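Local structure of probable porin (Pseudomonas aeruginosa, 2Y0H) at residues K98-S102 / Q103-Q107; T281-V285 / A286-A290. The protein probably forms a monomeric outer-membrane channel of the OprD family, an 18-stranded beta-barrel that lets small solutes diffuse across the outer membrane. One frame throughout, in Å; residues are numbered along the deposited sequence.

Contact 1: K98-S102 / Q103-Q107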
loop_
_atom_site.group_PDB
_atom_site.type_symbol
_atom_site.label_atom_id
_atom_site.label_comp_id
_atom_site.label_asym_id
_atom_site.label_seq_id
_atom_site.Cartn_x
_atom_site.Cartn_y
_atom_site.Cartn_z
ATOM N N LYS A 98 -17.474 8.202 13.671
ATOM C CA LYS A 98 -16.238 8.624 14.323
ATOM C C LYS A 98 -16.500 9.298 15.673
ATOM O O LYS A 98 -17.408 10.121 15.794
ATOM C CB LYS A 98 -15.390 9.526 13.408
ATOM C CG LYS A 98 -16.087 10.770 12.894
ATOM C CD LYS A 98 -15.329 11.396 11.725
ATOM C CE LYS A 98 -16.023 12.678 11.261
ATOM N NZ LYS A 98 -15.418 13.304 10.035
ATOM N N LEU A 99 -15.708 8.925 16.679
ATOM C CA LEU A 99 -15.724 9.583 17.984
ATOM C C LEU A 99 -14.367 10.213 18.218
ATOM O O LEU A 99 -13.354 9.708 17.732
ATOM C CB LEU A 99 -15.984 8.585 19.105
ATOM C CG LEU A 99 -17.187 7.640 19.021
ATOM C CD1 LEU A 99 -17.246 6.776 20.277
ATOM C CD2 LEU A 99 -18.476 8.404 18.836
ATOM N N ARG A 100 -14.337 11.300 18.979
ATOM C CA ARG A 100 -13.073 11.963 19.276
ATOM C C ARG A 100 -13.040 12.529 20.696
ATOM O O ARG A 100 -14.029 13.084 21.185
ATOM C CB ARG A 100 -12.809 13.065 18.257
ATOM C CG ARG A 100 -11.362 13.443 18.112
ATOM C CD ARG A 100 -11.173 14.345 16.904
ATOM N NE ARG A 100 -11.910 15.597 17.061
ATOM C CZ ARG A 100 -11.821 16.628 16.227
ATOM N NH1 ARG A 100 -11.017 16.552 15.169
ATOM N NH2 ARG A 100 -12.531 17.731 16.452
ATOM N N TYR A 101 -11.893 12.367 21.353
ATOM C CA TYR A 101 -11.672 12.899 22.691
ATOM C C TYR A 101 -10.192 13.193 22.859
ATOM O O TYR A 101 -9.352 12.323 22.635
ATOM C CB TYR A 101 -12.146 11.902 23.753
ATOM C CG TYR A 101 -11.976 12.380 25.185
ATOM C CD1 TYR A 101 -12.804 13.365 25.717
ATOM C CD2 TYR A 101 -11.003 11.835 26.008
ATOM C CE1 TYR A 101 -12.656 13.797 27.026
ATOM C CE2 TYR A 101 -10.851 12.258 27.316
ATOM C CZ TYR A 101 -11.679 13.239 27.821
ATOM O OH TYR A 101 -11.525 13.659 29.125
ATOM N N SER A 102 -9.874 14.420 23.250
ATOM C CA SER A 102 -8.483 14.848 23.351
ATOM C C SER A 102 -7.732 14.504 22.072
ATOM O O SER A 102 -8.015 15.073 21.016
ATOM C CB SER A 102 -7.797 14.215 24.556
ATOM O OG SER A 102 -6.502 14.768 24.716
ATOM N N GLN A 103 -6.790 13.567 22.160
ATOM C CA GLN A 103 -5.980 13.177 20.999
ATOM C C GLN A 103 -6.270 11.742 20.554
ATOM O O GLN A 103 -5.439 11.098 19.914
ATOM C CB GLN A 103 -4.482 13.329 21.301
ATOM C CG GLN A 103 -4.066 14.729 21.731
ATOM C CD GLN A 103 -4.294 15.766 20.647
ATOM O OE1 GLN A 103 -4.138 15.486 19.454
ATOM N NE2 GLN A 103 -4.675 16.972 21.056
ATOM N N THR A 104 -7.443 11.240 20.904
ATOM C CA THR A 104 -7.794 9.861 20.606
ATOM C C THR A 104 -9.013 9.831 19.690
ATOM O O THR A 104 -9.950 10.615 19.856
ATOM C CB THR A 104 -8.046 9.061 21.903
ATOM O OG1 THR A 104 -6.865 9.099 22.718
ATOM C CG2 THR A 104 -8.409 7.605 21.604
ATOM N N GLN A 105 -8.989 8.940 18.706
ATOM C CA GLN A 105 -10.085 8.847 17.763
ATOM C C GLN A 105 -10.495 7.403 17.546
ATOM O O GLN A 105 -9.655 6.522 17.412
ATOM C CB GLN A 105 -9.697 9.488 16.432
ATOM C CG GLN A 105 -10.818 9.470 15.403
ATOM C CD GLN A 105 -10.664 10.555 14.349
ATOM O OE1 GLN A 105 -9.733 11.357 14.402
ATOM N NE2 GLN A 105 -11.585 10.588 13.392
ATOM N N LEU A 106 -11.795 7.156 17.530
ATOM C CA LEU A 106 -12.292 5.846 17.154
ATOM C C LEU A 106 -13.084 5.969 15.857
ATOM O O LEU A 106 -13.924 6.861 15.715
ATOM C CB LEU A 106 -13.162 5.252 18.261
ATOM C CG LEU A 106 -13.903 3.957 17.910
ATOM C CD1 LEU A 106 -12.926 2.804 17.717
ATOM C CD2 LEU A 106 -14.957 3.618 18.957
ATOM N N GLN A 107 -12.810 5.083 14.906
ATOM C CA GLN A 107 -13.619 5.034 13.696
ATOM C C GLN A 107 -14.250 3.667 13.582
ATOM O O GLN A 107 -13.572 2.668 13.763
ATOM C CB GLN A 107 -12.759 5.280 12.470
ATOM C CG GLN A 107 -11.966 6.566 12.519
ATOM C CD GLN A 107 -10.974 6.644 11.389
ATOM O OE1 GLN A 107 -11.309 7.087 10.294
ATOM N NE2 GLN A 107 -9.750 6.184 11.637
HETATM O O HOH W 1 -9.852 14.060 13.561
#

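Contact 2: T281-V285 / A286-A290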
loop_
_atom_site.group_PDB
_atom_site.type_symbol
_atom_site.label_atom_id
_atom_site.label_comp_id
_atom_site.label_asym_id
_atom_site.label_seq_id
_atom_site.Cartn_x
_atom_site.Cartn_y
_atom_site.Cartn_z
ATOM N N THR A 281 -3.904 -6.560 -1.152
ATOM C CA THR A 281 -3.358 -5.695 -0.132
ATOM C C THR A 281 -1.869 -5.532 -0.402
ATOM O O THR A 281 -1.197 -6.470 -0.812
ATOM C CB THR A 281 -3.566 -6.320 1.246
ATOM O OG1 THR A 281 -4.927 -6.753 1.347
ATOM C CG2 THR A 281 -3.274 -5.313 2.347
ATOM N N THR A 282 -1.363 -4.332 -0.189
ATOM C CA THR A 282 0.015 -4.012 -0.536
ATOM C C THR A 282 0.927 -4.504 0.578
ATOM O O THR A 282 0.751 -4.118 1.731
ATOM C CB THR A 282 0.184 -2.488 -0.680
ATOM O OG1 THR A 282 -0.820 -1.978 -1.571
ATOM C CG2 THR A 282 1.569 -2.131 -1.200
ATOM N N PRO A 283 1.891 -5.373 0.241
ATOM C CA PRO A 283 2.881 -5.804 1.233
ATOM C C PRO A 283 3.782 -4.609 1.557
ATOM O O PRO A 283 4.281 -3.952 0.643
ATOM C CB PRO A 283 3.690 -6.880 0.491
ATOM C CG PRO A 283 3.010 -7.091 -0.838
ATOM C CD PRO A 283 2.200 -5.871 -1.109
ATOM N N TYR A 284 3.962 -4.311 2.835
ATOM C CA TYR A 284 4.708 -3.133 3.246
ATOM C C TYR A 284 6.222 -3.416 3.195
ATOM O O TYR A 284 6.864 -3.590 4.228
ATOM C CB TYR A 284 4.259 -2.735 4.657
ATOM C CG TYR A 284 4.751 -1.381 5.102
ATOM C CD1 TYR A 284 4.370 -0.228 4.425
ATOM C CD2 TYR A 284 5.612 -1.255 6.188
ATOM C CE1 TYR A 284 4.828 1.024 4.830
ATOM C CE2 TYR A 284 6.068 -0.011 6.604
ATOM C CZ TYR A 284 5.678 1.120 5.922
ATOM O OH TYR A 284 6.132 2.354 6.332
ATOM N N VAL A 285 6.773 -3.484 1.984
ATOM C CA VAL A 285 8.138 -3.951 1.776
ATOM C C VAL A 285 8.960 -3.058 0.853
ATOM O O VAL A 285 8.447 -2.505 -0.115
ATOM C CB VAL A 285 8.171 -5.393 1.219
ATOM C CG1 VAL A 285 7.392 -6.336 2.135
ATOM C CG2 VAL A 285 7.638 -5.445 -0.213
ATOM N N ALA A 286 10.245 -2.937 1.171
ATOM C CA ALA A 286 11.199 -2.149 0.389
ATOM C C ALA A 286 11.151 -2.392 -1.119
ATOM O O ALA A 286 11.078 -1.452 -1.891
ATOM C CB ALA A 286 12.612 -2.381 0.910
ATOM N N ASN A 287 11.198 -3.648 -1.537
ATOM C CA ASN A 287 11.332 -3.955 -2.958
ATOM C C ASN A 287 10.011 -4.168 -3.705
ATOM O O ASN A 287 9.974 -4.790 -4.771
ATOM C CB ASN A 287 12.312 -5.116 -3.167
ATOM C CG ASN A 287 13.753 -4.701 -2.892
ATOM O OD1 ASN A 287 14.004 -3.546 -2.556
ATOM N ND2 ASN A 287 14.705 -5.638 -3.029
ATOM N N LEU A 288 8.932 -3.634 -3.146
ATOM C CA LEU A 288 7.642 -3.671 -3.808
ATOM C C LEU A 288 7.719 -2.980 -5.159
ATOM O O LEU A 288 8.229 -1.875 -5.255
ATOM C CB LEU A 288 6.585 -2.972 -2.946
ATOM C CG LEU A 288 5.257 -2.773 -3.680
ATOM C CD1 LEU A 288 4.507 -4.083 -3.683
ATOM C CD2 LEU A 288 4.423 -1.665 -3.049
ATOM N N MET A 289 7.190 -3.617 -6.197
ATOM C CA MET A 289 7.208 -3.038 -7.539
ATOM C C MET A 289 5.795 -2.935 -8.126
ATOM O O MET A 289 4.839 -3.396 -7.518
ATOM C CB MET A 289 8.118 -3.864 -8.457
ATOM C CG MET A 289 9.579 -3.812 -8.042
ATOM S SD MET A 289 10.331 -2.241 -8.530
ATOM C CE MET A 289 10.661 -2.612 -10.271
ATOM N N ALA A 290 5.668 -2.337 -9.307
ATOM C CA ALA A 290 4.353 -2.134 -9.909
ATOM C C ALA A 290 3.627 -3.454 -10.158
ATOM O O ALA A 290 2.427 -3.556 -9.957
ATOM C CB ALA A 290 4.479 -1.347 -11.194
#

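Contact 1: K98-S102 / Q103-Q107
L99 and L106 run next to each other, both leaving the same face of a beta hairpin closed by a two-residue turn, and meet through CD1 of L99 and CD2 of L106 at 4.1 Å. Their backbones form an antiparallel hydrogen-bonded pair: L99 N reaches L106 O at 2.9 Å, and L106 N returns to L99 O at 3.0 Å. L106 also touches a bound detergent molecule, consistent with a face turned to the lipid.

Q103 shares the type II' turn with S102, folding back over its peptide by a bend at chi2 (-63°) so that its CD lies 3.8 Å from S102 O. The turn closes where T104 N meets Y101 O at 2.8 Å; E139 receives the S102 hydroxyl and the Q103 N-H.

On the other face Q105 slants across R100, with the amide and guanidinium planes 84° apart. One water joins them, accepting from R100 NH1 and donating to Q105 OE1, while K98 runs alongside Q105 to a salt bridge with D56. The hairpin thus illustrates how a porin wall divides its chemistry: leucines on the face that probably meets the lipid, and on the other K98, R100 and Q105, of which R100 and Q105 are joined by a water.

Contact 2: T281-V285 / A286-A290
T282 meets L288 methyl to methyl, with CG2 of T282 only 3.4 Å from CD2 of L288, tighter than carbons usually pack. The two side chains are nearly perpendicular, and the threonine methyl stands anti to its backbone nitrogen while OG1 sits beside that nitrogen. P283 follows and meets the other branch of the same leucine: its CD atom lies 3.9 Å from L288 CD1, so the two methyls of L288 are divided between successive residues.

At Y284 the chain bends through an inverse gamma turn, marked by a weak bond from V285 N to P283 O, and the tyrosine CB points away from 286-290, its ring forming a cation-pi pair with R228. V285 then starts a type I turn that ends at L288. Its CG2 occupies the position between backbone N and carbonyl carbon, which brings this methyl to 3.8 Å from L288 CB. The closing bond, L288 N to V285 O, is long at 3.3 Å; although the N-H points well at the oxygen (160°), the donor stands 56° out of the carbonyl plane. A single leucine thus touches T282, P283 and V285, the last two within the consecutive turns, consistent with a compact local fold.

This loop lies between strands 259-269 and 300-309. V285 packs on N247 and N249 of strand 244-256, A286 N bonds to N249, N287 N to Q266 of strand 259-269, and Q303 of strand 300-309 donates to both A286 O and N287 OD1.

Contact 1 comes first along the chain and belongs to the barrel wall, where strands 87-101 and 104-108 turn back on each other, probably at the periplasmic end. Contact 2 follows much later, in the loop between strands 259-269 and 300-309, its centre about 7 Å from the centre of the chain. The centres of the two contacts are about 30 Å apart and their nearest atoms about 16 Å, so they do not touch; contact 1 is part of the closed 18-stranded sheet, contact 2 part of a loop that joins two of its strands. Together they illustrate the porin plan: a tight hairpin turn joins neighbouring wall strands, while a long loop folds inward and, as in OprD relatives, probably narrows the pore.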